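Local coordinates for protein amidohydrolase 2 (Bifidobacterium longum subsp. infantis, PDB 6UVZ) that probably acts as a hydrolase of the metallo-dependent hydrolase superfamily, with a TIM-barrel fold and a substrate that is not established, at residues Y57-A62 with M84-V89; G101-L106 with E136-G141; G114-P119 with G145-A150; E120-L125 with F151-E156; D162-V167 with S187-S192. One frame throughout, in Å; residues are numbered along the deposited sequence.

Interaction 1. Residues Y57-A62 with M84-V89; sequences YVEVDA and MLQGRV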
# COMPACT_ATOMS: atom_id res chain seq x y z
N TYR A 57 -4.79 -6.29 -2.66
CA TYR A 57 -5.10 -5.45 -3.80
C TYR A 57 -5.30 -4.00 -3.36
O TYR A 57 -5.87 -3.73 -2.30
CB TYR A 57 -6.35 -5.96 -4.51
CG TYR A 57 -6.82 -5.08 -5.65
CD1 TYR A 57 -6.37 -5.29 -6.95
CD2 TYR A 57 -7.73 -4.04 -5.44
CE1 TYR A 57 -6.80 -4.49 -8.00
CE2 TYR A 57 -8.16 -3.24 -6.47
CZ TYR A 57 -7.70 -3.47 -7.75
OH TYR A 57 -8.13 -2.68 -8.79
N VAL A 58 -4.82 -3.07 -4.18
CA VAL A 58 -5.01 -1.65 -3.96
C VAL A 58 -5.67 -1.07 -5.20
O VAL A 58 -5.36 -1.49 -6.33
CB VAL A 58 -3.67 -0.93 -3.66
CG1 VAL A 58 -3.91 0.52 -3.31
CG2 VAL A 58 -2.93 -1.64 -2.53
N GLU A 59 -6.58 -0.12 -5.00
CA GLU A 59 -7.34 0.44 -6.11
C GLU A 59 -6.41 1.05 -7.15
O GLU A 59 -5.40 1.68 -6.83
CB GLU A 59 -8.33 1.49 -5.59
CG GLU A 59 -7.72 2.61 -4.76
CD GLU A 59 -7.30 3.79 -5.61
OE1 GLU A 59 -6.30 4.46 -5.26
OE2 GLU A 59 -7.96 4.06 -6.63
N VAL A 60 -6.76 0.85 -8.42
CA VAL A 60 -5.91 1.25 -9.54
C VAL A 60 -6.32 2.61 -10.10
O VAL A 60 -5.95 2.95 -11.22
CB VAL A 60 -5.90 0.17 -10.64
CG1 VAL A 60 -5.35 -1.13 -10.09
CG2 VAL A 60 -7.30 -0.03 -11.20
N ASP A 61 -7.08 3.40 -9.34
CA ASP A 61 -7.54 4.72 -9.76
C ASP A 61 -8.32 4.63 -11.08
O ASP A 61 -8.06 5.36 -12.04
CB ASP A 61 -6.36 5.70 -9.88
CG ASP A 61 -6.81 7.15 -9.87
OD1 ASP A 61 -7.22 7.63 -8.80
OD2 ASP A 61 -6.73 7.80 -10.93
N ALA A 62 -9.29 3.72 -11.11
CA ALA A 62 -10.09 3.51 -12.30
C ALA A 62 -11.12 4.62 -12.47
O ALA A 62 -11.48 5.32 -11.51
CB ALA A 62 -10.79 2.15 -12.25
N MSE A 84 -8.36 -3.19 -1.15
CA MSE A 84 -8.37 -1.79 -0.75
C MSE A 84 -8.98 -0.93 -1.86
O MSE A 84 -8.27 -0.42 -2.72
CB MSE A 84 -6.95 -1.31 -0.43
CG MSE A 84 -6.23 -2.15 0.61
SE MSE A 84 -7.03 -1.99 2.38
CE MSE A 84 -7.36 -3.88 2.74
N LEU A 85 -10.30 -0.78 -1.82
CA LEU A 85 -11.02 -0.02 -2.83
C LEU A 85 -11.04 1.46 -2.48
O LEU A 85 -10.69 1.87 -1.37
CB LEU A 85 -12.43 -0.58 -2.98
CG LEU A 85 -12.44 -2.09 -3.26
CD1 LEU A 85 -13.85 -2.64 -3.34
CD2 LEU A 85 -11.67 -2.40 -4.54
N GLN A 86 -11.43 2.28 -3.45
CA GLN A 86 -11.34 3.72 -3.29
C GLN A 86 -12.61 4.31 -2.69
O GLN A 86 -13.69 3.71 -2.72
CB GLN A 86 -11.03 4.40 -4.62
CG GLN A 86 -12.06 4.18 -5.71
CD GLN A 86 -11.74 4.95 -6.98
OE1 GLN A 86 -11.90 4.44 -8.09
NE2 GLN A 86 -11.27 6.18 -6.82
N GLY A 87 -12.47 5.51 -2.13
CA GLY A 87 -13.59 6.20 -1.53
C GLY A 87 -13.14 7.54 -0.99
O GLY A 87 -11.95 7.86 -0.97
N ARG A 88 -14.12 8.32 -0.54
CA ARG A 88 -13.88 9.63 0.05
C ARG A 88 -14.15 9.54 1.55
O ARG A 88 -15.28 9.25 1.96
CB ARG A 88 -14.76 10.70 -0.60
CG ARG A 88 -14.51 12.11 -0.08
CD ARG A 88 -15.28 13.14 -0.88
NE ARG A 88 -15.09 14.49 -0.36
CZ ARG A 88 -14.07 15.28 -0.69
NH1 ARG A 88 -13.15 14.86 -1.54
NH2 ARG A 88 -13.98 16.49 -0.16
N VAL A 89 -13.11 9.79 2.35
CA VAL A 89 -13.20 9.58 3.79
C VAL A 89 -14.18 10.56 4.40
O VAL A 89 -14.05 11.78 4.25
CB VAL A 89 -11.81 9.71 4.44
CG1 VAL A 89 -11.94 9.73 5.96
CG2 VAL A 89 -10.91 8.57 3.99

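Interaction 2. Residues G101-L106 with E136-G141; sequences GIREPL and ELCNRG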
# COMPACT_ATOMS: atom_id res chain seq x y z
N GLY A 101 -10.79 -2.35 3.08
CA GLY A 101 -10.24 -1.06 3.46
C GLY A 101 -10.49 -0.05 2.36
O GLY A 101 -11.06 -0.37 1.32
N ILE A 102 -10.04 1.17 2.61
CA ILE A 102 -10.29 2.31 1.73
C ILE A 102 -8.99 3.06 1.49
O ILE A 102 -8.19 3.24 2.40
CB ILE A 102 -11.36 3.25 2.32
CG1 ILE A 102 -12.72 2.55 2.40
CG2 ILE A 102 -11.47 4.53 1.51
CD1 ILE A 102 -13.27 2.16 1.04
N ARG A 103 -8.79 3.49 0.24
CA ARG A 103 -7.73 4.44 -0.09
C ARG A 103 -8.34 5.63 -0.81
O ARG A 103 -9.07 5.46 -1.80
CB ARG A 103 -6.65 3.80 -0.98
CG ARG A 103 -5.52 4.77 -1.29
CD ARG A 103 -4.34 4.10 -1.98
NE ARG A 103 -4.46 4.11 -3.43
CZ ARG A 103 -3.46 3.83 -4.27
NH1 ARG A 103 -2.27 3.51 -3.79
NH2 ARG A 103 -3.66 3.87 -5.58
N GLU A 104 -8.06 6.83 -0.31
CA GLU A 104 -8.46 8.05 -0.99
C GLU A 104 -7.26 8.63 -1.72
O GLU A 104 -6.29 9.02 -1.06
CB GLU A 104 -9.03 9.06 -0.00
CG GLU A 104 -9.47 10.36 -0.65
CD GLU A 104 -10.10 11.33 0.33
OE1 GLU A 104 -10.38 10.92 1.48
OE2 GLU A 104 -10.32 12.50 -0.04
N PRO A 105 -7.28 8.70 -3.05
CA PRO A 105 -6.12 9.25 -3.77
C PRO A 105 -5.90 10.72 -3.46
O PRO A 105 -6.42 11.60 -4.15
CB PRO A 105 -6.48 9.03 -5.24
CG PRO A 105 -7.98 8.95 -5.26
CD PRO A 105 -8.36 8.29 -3.96
N LEU A 106 -5.12 11.00 -2.42
CA LEU A 106 -4.78 12.37 -2.06
C LEU A 106 -3.88 12.94 -3.15
O LEU A 106 -2.69 12.62 -3.23
CB LEU A 106 -4.10 12.42 -0.70
CG LEU A 106 -4.98 11.94 0.46
CD1 LEU A 106 -4.24 12.02 1.78
CD2 LEU A 106 -6.26 12.75 0.52
N GLU A 136 -5.35 3.54 3.54
CA GLU A 136 -4.15 3.49 2.72
C GLU A 136 -3.76 4.93 2.37
O GLU A 136 -4.48 5.61 1.64
CB GLU A 136 -4.39 2.66 1.46
CG GLU A 136 -3.19 1.88 0.98
CD GLU A 136 -3.01 0.57 1.71
OE1 GLU A 136 -4.03 -0.01 2.15
OE2 GLU A 136 -1.86 0.12 1.86
N LEU A 137 -2.62 5.38 2.90
CA LEU A 137 -2.18 6.76 2.75
C LEU A 137 -1.16 6.85 1.63
O LEU A 137 -0.03 6.36 1.76
CB LEU A 137 -1.60 7.29 4.06
CG LEU A 137 -0.99 8.70 4.00
CD1 LEU A 137 -2.01 9.70 3.48
CD2 LEU A 137 -0.46 9.13 5.35
N CYS A 138 -1.55 7.49 0.52
CA CYS A 138 -0.65 7.77 -0.60
C CYS A 138 -0.77 9.26 -0.91
O CYS A 138 -1.79 9.70 -1.44
CB CYS A 138 -1.00 6.92 -1.82
SG CYS A 138 0.09 7.17 -3.24
N ASN A 139 0.28 10.02 -0.59
CA ASN A 139 0.21 11.47 -0.68
C ASN A 139 1.41 12.06 -1.41
O ASN A 139 2.17 11.34 -2.05
CB ASN A 139 0.11 12.08 0.72
CG ASN A 139 1.32 11.76 1.57
OD1 ASN A 139 1.97 10.73 1.39
ND2 ASN A 139 1.64 12.66 2.50
N ARG A 140 1.57 13.38 -1.32
CA ARG A 140 2.72 14.06 -1.88
C ARG A 140 3.87 14.05 -0.87
O ARG A 140 3.74 13.58 0.26
CB ARG A 140 2.36 15.50 -2.26
CG ARG A 140 1.12 15.65 -3.12
CD ARG A 140 0.87 17.13 -3.42
NE ARG A 140 -0.44 17.38 -4.00
CZ ARG A 140 -0.67 17.53 -5.30
NH1 ARG A 140 0.32 17.44 -6.17
NH2 ARG A 140 -1.91 17.77 -5.73
N GLY A 141 5.02 14.57 -1.30
CA GLY A 141 6.18 14.67 -0.45
C GLY A 141 6.02 15.65 0.70
O GLY A 141 6.07 15.27 1.88

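Interaction 3. Residues G114-P119 with G145-A150; sequences GRALEP and GDMAKA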
# COMPACT_ATOMS: atom_id res chain seq x y z
N GLY A 114 -5.58 20.92 1.65
CA GLY A 114 -5.41 20.44 3.01
C GLY A 114 -6.50 19.47 3.41
O GLY A 114 -7.23 19.70 4.38
N ARG A 115 -6.61 18.37 2.65
CA ARG A 115 -7.70 17.42 2.87
C ARG A 115 -7.60 16.76 4.24
O ARG A 115 -8.62 16.51 4.89
CB ARG A 115 -7.69 16.38 1.76
CG ARG A 115 -8.59 15.17 2.00
CD ARG A 115 -10.06 15.57 2.10
NE ARG A 115 -10.91 14.41 2.33
CZ ARG A 115 -12.21 14.48 2.58
NH1 ARG A 115 -12.82 15.65 2.64
NH2 ARG A 115 -12.91 13.37 2.78
N ALA A 116 -6.37 16.47 4.69
CA ALA A 116 -6.20 15.77 5.96
C ALA A 116 -6.57 16.63 7.16
O ALA A 116 -6.74 16.09 8.26
CB ALA A 116 -4.75 15.30 6.10
N LEU A 117 -6.71 17.94 6.98
CA LEU A 117 -7.05 18.84 8.07
C LEU A 117 -8.55 19.10 8.18
O LEU A 117 -8.97 19.77 9.13
CB LEU A 117 -6.31 20.18 7.90
CG LEU A 117 -4.78 20.12 7.92
CD1 LEU A 117 -4.19 21.52 7.93
CD2 LEU A 117 -4.28 19.31 9.11
N GLU A 118 -9.35 18.59 7.26
CA GLU A 118 -10.79 18.80 7.33
C GLU A 118 -11.39 17.92 8.43
O GLU A 118 -10.96 16.78 8.62
CB GLU A 118 -11.45 18.48 5.99
CG GLU A 118 -10.77 19.14 4.80
CD GLU A 118 -11.68 19.23 3.59
OE1 GLU A 118 -12.48 20.19 3.51
OE2 GLU A 118 -11.61 18.34 2.72
N PRO A 119 -12.37 18.43 9.18
CA PRO A 119 -12.93 17.63 10.28
C PRO A 119 -13.67 16.40 9.81
O PRO A 119 -13.70 15.40 10.54
CB PRO A 119 -13.87 18.62 10.99
CG PRO A 119 -13.45 19.97 10.52
CD PRO A 119 -12.94 19.79 9.13
N GLY A 145 3.56 16.39 6.67
CA GLY A 145 3.43 17.02 7.97
C GLY A 145 2.00 17.07 8.45
O GLY A 145 1.72 16.81 9.63
N ASP A 146 1.06 17.40 7.56
CA ASP A 146 -0.34 17.46 7.95
C ASP A 146 -0.92 16.06 8.19
O ASP A 146 -1.86 15.91 8.98
CB ASP A 146 -1.16 18.19 6.89
CG ASP A 146 -0.66 19.60 6.64
OD1 ASP A 146 0.06 19.81 5.64
OD2 ASP A 146 -0.97 20.50 7.46
N MSE A 147 -0.38 15.05 7.52
CA MSE A 147 -0.83 13.68 7.70
C MSE A 147 -0.54 13.20 9.12
O MSE A 147 -1.35 12.49 9.72
CB MSE A 147 -0.16 12.75 6.69
CG MSE A 147 -0.24 13.22 5.25
SE MSE A 147 -2.06 13.33 4.58
CE MSE A 147 -1.71 14.36 2.96
N ALA A 148 0.62 13.61 9.65
CA ALA A 148 0.99 13.21 11.00
C ALA A 148 0.01 13.76 12.03
O ALA A 148 -0.39 13.05 12.96
CB ALA A 148 2.41 13.68 11.31
N LYS A 149 -0.39 15.02 11.88
CA LYS A 149 -1.36 15.60 12.81
C LYS A 149 -2.74 14.99 12.64
O LYS A 149 -3.50 14.91 13.61
CB LYS A 149 -1.42 17.12 12.62
CG LYS A 149 -0.14 17.84 13.02
CD LYS A 149 0.22 18.91 11.99
CE LYS A 149 -0.93 19.86 11.74
NZ LYS A 149 -0.61 20.85 10.67
N ALA A 150 -3.09 14.56 11.42
CA ALA A 150 -4.40 13.97 11.19
C ALA A 150 -4.54 12.64 11.92
O ALA A 150 -5.49 12.44 12.69
CB ALA A 150 -4.64 13.80 9.69

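Interaction 4. Residues E120-L125 with F151-E156; sequences EFIAGL and FAQVPE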
# COMPACT_ATOMS: atom_id res chain seq x y z
N GLU A 120 -14.28 16.43 8.63
CA GLU A 120 -14.97 15.24 8.13
C GLU A 120 -13.97 14.13 7.79
O GLU A 120 -14.33 12.95 7.83
CB GLU A 120 -15.82 15.59 6.91
CG GLU A 120 -15.04 15.83 5.63
CD GLU A 120 -15.94 16.10 4.44
OE1 GLU A 120 -17.04 16.64 4.64
OE2 GLU A 120 -15.54 15.75 3.31
N PHE A 121 -12.73 14.50 7.46
CA PHE A 121 -11.70 13.48 7.25
C PHE A 121 -11.29 12.84 8.57
O PHE A 121 -11.10 11.63 8.65
CB PHE A 121 -10.50 14.10 6.55
CG PHE A 121 -9.46 13.10 6.12
CD1 PHE A 121 -9.57 12.44 4.91
CD2 PHE A 121 -8.37 12.82 6.93
CE1 PHE A 121 -8.62 11.52 4.51
CE2 PHE A 121 -7.42 11.90 6.54
CZ PHE A 121 -7.54 11.25 5.33
N ILE A 122 -11.15 13.65 9.62
CA ILE A 122 -10.81 13.12 10.94
C ILE A 122 -11.95 12.26 11.47
O ILE A 122 -11.74 11.15 11.98
CB ILE A 122 -10.47 14.26 11.91
CG1 ILE A 122 -9.37 15.15 11.32
CG2 ILE A 122 -10.03 13.70 13.26
CD1 ILE A 122 -8.08 14.42 11.04
N ALA A 123 -13.19 12.76 11.37
CA ALA A 123 -14.34 11.99 11.81
C ALA A 123 -14.52 10.72 10.98
O ALA A 123 -14.98 9.70 11.50
CB ALA A 123 -15.61 12.85 11.74
N GLY A 124 -14.16 10.77 9.69
CA GLY A 124 -14.22 9.58 8.87
C GLY A 124 -13.22 8.52 9.29
O GLY A 124 -13.49 7.32 9.16
N LEU A 125 -12.06 8.94 9.80
CA LEU A 125 -11.08 7.98 10.29
C LEU A 125 -11.62 7.20 11.49
O LEU A 125 -11.41 5.99 11.60
CB LEU A 125 -9.78 8.70 10.66
CG LEU A 125 -8.99 9.36 9.53
CD1 LEU A 125 -7.94 10.31 10.10
CD2 LEU A 125 -8.33 8.32 8.65
N PHE A 151 -3.60 11.72 11.69
CA PHE A 151 -3.67 10.41 12.31
C PHE A 151 -3.24 10.42 13.78
O PHE A 151 -3.45 9.41 14.47
CB PHE A 151 -2.82 9.41 11.53
CG PHE A 151 -3.31 9.17 10.13
CD1 PHE A 151 -4.33 8.27 9.89
CD2 PHE A 151 -2.76 9.86 9.06
CE1 PHE A 151 -4.79 8.05 8.60
CE2 PHE A 151 -3.22 9.64 7.77
CZ PHE A 151 -4.23 8.73 7.54
N ALA A 152 -2.65 11.51 14.26
CA ALA A 152 -2.38 11.62 15.69
C ALA A 152 -3.67 11.79 16.49
O ALA A 152 -3.75 11.34 17.63
CB ALA A 152 -1.42 12.78 15.97
N GLN A 153 -4.67 12.44 15.90
CA GLN A 153 -5.96 12.59 16.57
C GLN A 153 -6.75 11.29 16.57
O GLN A 153 -7.61 11.11 17.44
CB GLN A 153 -6.78 13.70 15.90
CG GLN A 153 -6.02 14.99 15.69
CD GLN A 153 -6.83 16.03 14.95
OE1 GLN A 153 -8.04 16.17 15.17
NE2 GLN A 153 -6.18 16.76 14.05
N VAL A 154 -6.49 10.40 15.63
CA VAL A 154 -7.18 9.11 15.55
C VAL A 154 -6.14 8.00 15.65
O VAL A 154 -5.79 7.39 14.62
CB VAL A 154 -8.01 8.99 14.26
CG1 VAL A 154 -8.95 7.80 14.34
CG2 VAL A 154 -8.78 10.28 14.00
N PRO A 155 -5.62 7.69 16.84
CA PRO A 155 -4.64 6.60 16.95
C PRO A 155 -5.25 5.22 16.82
O PRO A 155 -4.50 4.24 16.67
CB PRO A 155 -4.05 6.81 18.35
CG PRO A 155 -5.15 7.47 19.12
CD PRO A 155 -5.85 8.37 18.13
N GLU A 156 -6.58 5.09 16.85
CA GLU A 156 -7.23 3.79 16.78
C GLU A 156 -7.47 3.31 15.36
O GLU A 156 -7.89 2.16 15.17
CB GLU A 156 -8.57 3.82 17.54
CG GLU A 156 -9.60 4.78 16.98
CD GLU A 156 -9.44 6.20 17.49
OE1 GLU A 156 -8.42 6.48 18.16
OE2 GLU A 156 -10.33 7.04 17.24

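Interaction 5. Residues D162-V167 with S187-S192; sequences DHLGNV and SYIKVS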
# COMPACT_ATOMS: atom_id res chain seq x y z
N ASP A 162 1.98 4.49 2.16
CA ASP A 162 2.32 3.88 0.88
C ASP A 162 3.65 4.43 0.37
O ASP A 162 3.88 5.64 0.39
CB ASP A 162 1.23 4.13 -0.15
CG ASP A 162 -0.03 3.33 0.12
OD1 ASP A 162 -0.05 2.59 1.12
OD2 ASP A 162 -0.98 3.45 -0.68
N HIS A 163 4.51 3.53 -0.09
CA HIS A 163 5.70 3.88 -0.87
C HIS A 163 6.65 4.78 -0.08
O HIS A 163 7.16 5.78 -0.60
CB HIS A 163 5.31 4.54 -2.20
CG HIS A 163 4.40 3.70 -3.04
ND1 HIS A 163 4.07 2.40 -2.72
CD2 HIS A 163 3.75 3.97 -4.20
CE1 HIS A 163 3.26 1.91 -3.64
NE2 HIS A 163 3.05 2.84 -4.55
N LEU A 164 6.89 4.43 1.18
CA LEU A 164 7.82 5.15 2.05
C LEU A 164 7.45 6.62 2.19
O LEU A 164 8.32 7.48 2.38
CB LEU A 164 9.26 5.00 1.55
CG LEU A 164 9.84 3.59 1.55
CD1 LEU A 164 11.11 3.53 0.71
CD2 LEU A 164 10.11 3.11 2.97
N GLY A 165 6.16 6.93 2.09
CA GLY A 165 5.68 8.29 2.23
C GLY A 165 5.88 9.18 1.02
O GLY A 165 5.52 10.36 1.09
N ASN A 166 6.44 8.65 -0.07
CA ASN A 166 6.74 9.44 -1.27
C ASN A 166 7.61 10.65 -0.94
O ASN A 166 7.41 11.75 -1.47
CB ASN A 166 5.46 9.87 -1.99
CG ASN A 166 4.74 8.71 -2.66
OD1 ASN A 166 4.99 8.41 -3.82
ND2 ASN A 166 3.85 8.06 -1.92
N VAL A 167 8.58 10.45 -0.06
CA VAL A 167 9.46 11.53 0.39
C VAL A 167 10.56 11.75 -0.65
O VAL A 167 10.98 10.80 -1.32
CB VAL A 167 10.06 11.22 1.77
CG1 VAL A 167 8.96 11.11 2.81
CG2 VAL A 167 10.88 9.94 1.72
N SER A 187 0.32 2.48 13.01
CA SER A 187 0.87 2.99 11.76
C SER A 187 1.78 1.95 11.13
O SER A 187 2.47 1.20 11.83
CB SER A 187 1.64 4.29 12.00
OG SER A 187 2.73 4.08 12.89
N TYR A 188 1.77 1.89 9.80
CA TYR A 188 2.60 0.97 9.04
C TYR A 188 3.11 1.69 7.80
O TYR A 188 2.46 2.60 7.29
CB TYR A 188 1.84 -0.30 8.65
CG TYR A 188 1.39 -1.14 9.82
CD1 TYR A 188 2.17 -2.21 10.27
CD2 TYR A 188 0.19 -0.89 10.47
CE1 TYR A 188 1.76 -2.98 11.33
CE2 TYR A 188 -0.22 -1.66 11.54
CZ TYR A 188 0.57 -2.71 11.96
OH TYR A 188 0.16 -3.48 13.03
N ILE A 189 4.28 1.27 7.32
CA ILE A 189 4.91 1.88 6.17
C ILE A 189 5.40 0.79 5.22
O ILE A 189 5.93 -0.24 5.66
CB ILE A 189 6.07 2.82 6.58
CG1 ILE A 189 6.67 3.52 5.36
CG2 ILE A 189 7.13 2.06 7.37
CD1 ILE A 189 7.61 4.65 5.72
N LYS A 190 5.20 1.00 3.93
CA LYS A 190 5.60 0.06 2.90
C LYS A 190 6.92 0.48 2.28
O LYS A 190 7.18 1.67 2.09
CB LYS A 190 4.53 -0.04 1.80
CG LYS A 190 3.22 -0.63 2.26
CD LYS A 190 2.18 -0.57 1.16
CE LYS A 190 0.96 -1.38 1.53
NZ LYS A 190 -0.17 -1.16 0.59
N VAL A 191 7.76 -0.51 1.97
CA VAL A 191 9.05 -0.26 1.33
C VAL A 191 8.88 -0.57 -0.15
O VAL A 191 9.15 -1.68 -0.62
CB VAL A 191 10.17 -1.09 1.97
CG1 VAL A 191 11.52 -0.69 1.38
CG2 VAL A 191 10.17 -0.90 3.47
N SER A 192 8.41 0.43 -0.90
CA SER A 192 8.23 0.28 -2.34
C SER A 192 8.18 1.67 -2.96
O SER A 192 8.76 2.62 -2.42
CB SER A 192 6.97 -0.57 -2.62
OG SER A 192 5.82 0.04 -2.07

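Interaction 1. Residues Y57-A62 with M84-V89
Val58 lies beside Met84, a selenomethionine in the crystal, where strands 51-58 and 80-86 run parallel in the TIM barrel; with helix 65-73 they form a beta-alpha-beta unit. The backbone bonding is the parallel pattern, in which one residue reaches to both sides of its opposite number. Met84 N gives a hydrogen to Tyr57 O at 2.8 Å, and Met84 O accepts a weak, bent bond (127°) from Glu59 N at 2.9 Å, so the two bonds bracket Val58.

The apolar part is small. Tyr57 and Leu85 cross at about a right angle, with CE2 of the ring 4.1 Å from CD2 of Leu85. The phenol end belongs to the helix of the unit, since Tyr57 OH bonds to Glu68.

The polar part centres on Glu59. Its CG sits between the backbone N and the carbonyl carbon (chi1 55°), and a second bend at chi2 (90°) folds the carboxylate across Gln86, where Glu59 OE2 comes within 3.7 Å of Gln86 CB. Glu59 OE1 makes a salt bridge with Arg103 NE of strand 101-103, the strand beyond 80-86, while OE2 holds the turn of its own segment. Shortening Glu59 to an alanine is likely to leave Arg103 without that carboxylate, open a gap against the Gln86 chain and set the loop after the strand looser. Within that loop, Asp61 N meets Glu59 OE2 at 2.9 Å, coming from above the carboxylate plane.

Interaction 2. Residues G101-L106 with E136-G141
Arg103 turns CG away from its own backbone N (chi1 -178°), which lays the start of the chain against Glu136, and then bends at chi3, carrying the guanidinium along to Cys138. In Glu136 a bend at chi2 (82°) carries the carboxylate away from the arginine. What meets is therefore the two aliphatic parts: Arg103 CB is 3.5 Å from Glu136 CB, and Arg103 CD 3.7 Å from the same Glu136 CB. The opposite charges stay apart, with Arg103 NH1 6.6 Å from Glu136 OE2 and the guanidinium and carboxylate planes 60° to each other. Each has another mate: Arg103 NE pairs with Glu59, and Glu136 OE2 with Lys190 and the hydroxyl of Tyr255. Further on, Arg103 NH1 passes Cys138 CB at 4.1 Å.

The backbones run almost parallel, joined by a hydrogen bond from Glu136 N to Ile102 O of 3.1 Å. Further along, Leu106 takes over: its CD1 touches Leu137 CD1 at 3.6 Å, the two leucines crossing obliquely, and its CB lies 3.6 Å from Cys138 O.

These are adjacent strands, 101-103 and 135-137, of the parallel TIM barrel. Arg103 and Glu136 reach across to the polar partners on other strands, while Leu106 and Leu137 reach Met147 and Phe151 of helix 144-153, and Ile102 reaches Met128 of helix 119-131.

Interaction 3. Residues G114-P119 with G145-A150
Ala116 points its methyl at helix 144-153 and fits between two residues one helical turn apart. Its CB lies 3.7 Å from the selenium, SE, of Met147 (selenomethionine) and 3.9 Å from Ala150 CB. The first bond of the Met147 side chain leads away from the 3-10 turn 115-117; CG stands beside the backbone N (chi1 -50°) and a further bend at chi2 swings SE back over the alanine. Ala150 CB also rests on the turn's backbone, 3.4 Å from Ala116 O.

Leu117 lies across Asp146 at about a right angle. Its CD1 is 3.4 Å from Asp146 OD2, and its CD2 approaches the ammonium end of Lys149. That same Asp146 OD2 pairs with Lys149 NZ in a salt bridge of 3.2 Å, weak as a hydrogen bond, so the leucine packs on the exposed side against an ion pair made within the helix.

Arg115 turns the other way. Its NH1 meets Glu118 OE2 at 3.0 Å, the carboxylate oxygen lying in the guanidinium plane, and Glu104 and Glu120 are its further salt-bridge partners.

No hydrogen bond or salt bridge joins the two segments. The loop leading into helix 119-131 is held to helix 144-153 by van der Waals contact through the methyls of two alanines, the selenium of Met147 and the branches of Leu117, with the charges paired inside each segment or elsewhere.

Interaction 4. Residues E120-L125 with F151-E156
Leu125 and Val154 make the close-packed half of this contact. Leu125 CB lies 3.8 Å from Val154 CG2, and its two end methyls go on to Phe151. There Leu125 CD2 comes within 3.6 Å of Phe151 CE1, the two side chains crossing at about a right angle. CG of Leu125 stands beside the backbone N (chi1 -65°), which sends the branch forward to the phenyl group.

Val154 also serves the neighbouring turn. Its CG2 touches Ile122 CG2 at 3.7 Å, the two branched chains sliding past each other in opposite directions, and lies equally near Ile122 O. A single methyl thus sits over both Ile122 and Leu125, one helical turn apart.

The helices involved, 119-131 and 144-153, are consecutive members of the outer ring of the TIM barrel, and they meet here through apolar side chains with no hydrogen bond between the two segments. Cutting Leu125 back to an alanine is likely to open a gap beside CE1 of Phe151 and let that ring shift, although CB could still touch Val154.

The solvent side is thinner. Gln153, exposed to solvent, stretches across Ile122 at about a right angle and meets it chiefly with the amide oxygen: Gln153 OE1 is 3.7 Å from Ile122 CG2. Its amide nitrogen is bonded to Lys149 O, one turn back on its own helix, and Gln153 O accepts a bond from Arg126 of helix 119-131.

Interaction 5. Residues D162-V167 with S187-S192
Leu164 N reaches Lys190 O at 2.9 Å in a weak, bent hydrogen bond, just where segment 162-167, with positive phi from His163 through Asn166, winds into a left-handed turn closed by bonds from Gly165 N to Asp162 O and from Asn166 N to His163 O. That turn carries His163 to Ser192. His163 ND1 donates a weak hydrogen bond to Ser192 OG at 3.0 Å, bent to 122° and coming in obliquely to the ring. The serine oxygen has a further partner in Ser217 OG. Asp162 CB lies over one face of the imidazole, and the ring meets His12 edge-to-face.

The contact stands at the C-terminal ends of neighbouring strands 159-161 and 187-191 of the TIM barrel, the end where this superfamily keeps its active site; the histidine here is consistent with such a place. Lys190 runs fully extended beyond CG, side by side with Asp162 and pointing the same way. Their salt bridge is long, 3.8 Å from Lys190 NZ to Asp162 OD1, probably because the ammonium is shared with Glu136, His12 ND1 and Ser11 O.

Leu164 supplies the greasy side. Its CD2 lies 4.0 Å from both Ile189 CD1 and Val191 CG2, and Ile189 CD1 also comes within 3.7 Å of Leu164 CA. Leucine and isoleucine together pack on Val205 of helix 199-209.

In the fold
Interactions 1, 2 and 5 follow one another along the chain and round the barrel: 1 joins strands 51-58 and 80-86, 2 joins 101-103 and 135-137, and 5 joins the loop after 159-161 to 187-191. The centres of interactions 1 and 2 lie about 9 Å apart. Those of interactions 2 and 5 are about 11 Å apart. Interactions 3 and 4, with centres about 9 Å apart, share helix 144-153 in the outer layer and alternate with interaction 2 along the sequence, and Leu106 and Leu137 connect the wall to that helix. The salt bridges Glu59-Arg103 and Glu136-Lys190 thus link the barrel strands, while mainly apolar packing joins the outer helices.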